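Local coordinates for cytolethal distending toxin protein C (PDB 1SR4), which forms part of a bacterial genotoxin that damages DNA in host cells and, as a lectin-like subunit, probably binds carbohydrate, at residues 78-82 with 83-87. Sequence-based numbering, arbitrary orientation.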
ATOM      1  N   ALA C  78     -20.218  11.304  12.709  1.00 13.02           N
ATOM      2  CA  ALA C  78     -20.161  12.543  13.489  1.00 14.26           C
ATOM      3  C   ALA C  78     -20.465  12.270  14.965  1.00 14.77           C
ATOM      4  O   ALA C  78     -21.060  11.247  15.297  1.00 14.69           O
ATOM      5  CB  ALA C  78     -21.159  13.567  12.923  1.00 14.61           C
ATOM      6  N   PHE C  79     -20.027  13.161  15.850  1.00 15.89           N
ATOM      7  CA  PHE C  79     -20.310  13.023  17.281  1.00 17.59           C
ATOM      8  C   PHE C  79     -21.657  13.715  17.529  1.00 19.97           C
ATOM      9  O   PHE C  79     -21.763  14.671  18.292  1.00 22.07           O
ATOM     10  CB  PHE C  79     -19.210  13.688  18.114  1.00 17.81           C
ATOM     11  CG  PHE C  79     -17.920  12.904  18.146  1.00 17.70           C
ATOM     12  CD1 PHE C  79     -17.686  11.961  19.149  1.00 18.01           C
ATOM     13  CD2 PHE C  79     -16.973  13.063  17.135  1.00 15.63           C
ATOM     14  CE1 PHE C  79     -16.527  11.178  19.143  1.00 19.29           C
ATOM     15  CE2 PHE C  79     -15.812  12.290  17.111  1.00 16.02           C
ATOM     16  CZ  PHE C  79     -15.586  11.343  18.116  1.00 17.11           C
ATOM     17  N   LEU C  80     -22.679  13.233  16.844  1.00 21.14           N
ATOM     18  CA  LEU C  80     -24.024  13.773  16.958  1.00 22.01           C
ATOM     19  C   LEU C  80     -25.013  12.628  16.828  1.00 23.59           C
ATOM     20  O   LEU C  80     -24.714  11.602  16.196  1.00 22.14           O
ATOM     21  CB  LEU C  80     -24.308  14.768  15.833  1.00 20.63           C
ATOM     22  CG  LEU C  80     -23.737  16.175  15.852  1.00 22.61           C
ATOM     23  CD1 LEU C  80     -24.079  16.836  14.535  1.00 22.49           C
ATOM     24  CD2 LEU C  80     -24.309  16.970  17.035  1.00 22.10           C
ATOM     25  N   GLY C  81     -26.193  12.819  17.415  1.00 23.19           N
ATOM     26  CA  GLY C  81     -27.235  11.815  17.353  1.00 23.89           C
ATOM     27  C   GLY C  81     -26.744  10.419  17.641  1.00 24.30           C
ATOM     28  O   GLY C  81     -26.137  10.175  18.674  1.00 25.06           O
ATOM     29  N   LYS C  82     -26.986   9.496  16.718  1.00 24.89           N
ATOM     30  CA  LYS C  82     -26.564   8.128  16.919  1.00 25.61           C
ATOM     31  C   LYS C  82     -25.245   7.782  16.232  1.00 25.32           C
ATOM     32  O   LYS C  82     -24.950   6.604  16.034  1.00 24.48           O
ATOM     33  CB  LYS C  82     -27.656   7.168  16.437  1.00 28.97           C
ATOM     34  CG  LYS C  82     -29.027   7.439  17.040  1.00 33.45           C
ATOM     35  CD  LYS C  82     -28.994   7.368  18.559  1.00 36.87           C
ATOM     36  CE  LYS C  82     -28.631   5.965  19.038  1.00 39.23           C
ATOM     37  NZ  LYS C  82     -28.427   5.921  20.518  1.00 40.71           N
ATOM     38  N   GLY C  83     -24.459   8.795  15.860  1.00 23.88           N
ATOM     39  CA  GLY C  83     -23.182   8.512  15.225  1.00 21.29           C
ATOM     40  C   GLY C  83     -22.974   9.063  13.825  1.00 20.95           C
ATOM     41  O   GLY C  83     -21.878   8.946  13.283  1.00 20.39           O
ATOM     42  N   THR C  84     -24.014   9.639  13.231  1.00 18.62           N
ATOM     43  CA  THR C  84     -23.922  10.234  11.898  1.00 19.35           C
ATOM     44  C   THR C  84     -24.848  11.438  11.782  1.00 20.02           C
ATOM     45  O   THR C  84     -25.766  11.613  12.586  1.00 19.37           O
ATOM     46  CB  THR C  84     -24.382   9.277  10.763  1.00 19.58           C
ATOM     47  OG1 THR C  84     -25.748   8.909  10.988  1.00 18.86           O
ATOM     48  CG2 THR C  84     -23.509   8.027  10.690  1.00 17.47           C
ATOM     49  N   THR C  85     -24.593  12.261  10.775  1.00 19.25           N
ATOM     50  CA  THR C  85     -25.444  13.398  10.483  1.00 19.46           C
ATOM     51  C   THR C  85     -25.244  13.682   8.995  1.00 21.22           C
ATOM     52  O   THR C  85     -24.430  13.017   8.335  1.00 21.57           O
ATOM     53  CB  THR C  85     -25.112  14.658  11.367  1.00 18.90           C
ATOM     54  OG1 THR C  85     -26.119  15.657  11.151  1.00 17.55           O
ATOM     55  CG2 THR C  85     -23.756  15.267  11.000  1.00 18.17           C
ATOM     56  N   ASP C  86     -26.000  14.636   8.460  1.00 21.77           N
ATOM     57  CA  ASP C  86     -25.900  15.009   7.053  1.00 22.64           C
ATOM     58  C   ASP C  86     -24.457  15.384   6.702  1.00 21.61           C
ATOM     59  O   ASP C  86     -23.806  16.140   7.437  1.00 18.80           O
ATOM     60  CB  ASP C  86     -26.819  16.197   6.771  1.00 28.98           C
ATOM     61  CG  ASP C  86     -26.984  16.468   5.288  1.00 35.75           C
ATOM     62  OD1 ASP C  86     -25.965  16.698   4.590  1.00 38.66           O
ATOM     63  OD2 ASP C  86     -28.146  16.451   4.816  1.00 42.00           O
ATOM     64  N   CYS C  87     -23.964  14.872   5.576  1.00 19.37           N
ATOM     65  CA  CYS C  87     -22.590  15.141   5.172  1.00 21.67           C
ATOM     66  C   CYS C  87     -22.314  16.622   4.929  1.00 22.59           C
ATOM     67  O   CYS C  87     -21.171  17.068   5.057  1.00 21.61           O
ATOM     68  CB  CYS C  87     -22.211  14.305   3.936  1.00 21.94           C
ATOM     69  SG  CYS C  87     -22.112  12.492   4.218  1.00 25.96           S
TER
HETATM   70  O   HOH W   1     -27.441   9.848  13.861  1.00 33.63           O
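Ala78 N donates to Gly83 O at 2.9 Å. Gly83 N in turn donates to Leu80 O at 2.8 Å, and both bonds are close to straight, with N-H...O angles of at least 160°. The Gly83 N bond closes a type II' beta turn from Leu80 to Gly83, with Gly81 at the position whose positive phi (46°) favours glycine. Before it, Phe79 centres an inverse gamma turn, in which Leu80 N makes a weak bond back to Ala78 O. Together these turns join strands 75-77 and 84-86, a two-stranded antiparallel hairpin within a domain assigned to the ricin-like beta-trefoil family; the Cys76-Cys87 disulfide ties its two arms together. A water satisfies two more backbone groups, accepting from Lys82 N at 2.9 Å and donating to Thr84 O at 2.7 Å. The closest apolar contacts between the segments centre on the Thr85 methyl CG2: with OG1 anti to the backbone N (chi1 -172°), Thr85 places CG2 3.7 Å from Ala78 CB, while Leu80 CD1 lies 3.9 Å from that same Thr85 CG2.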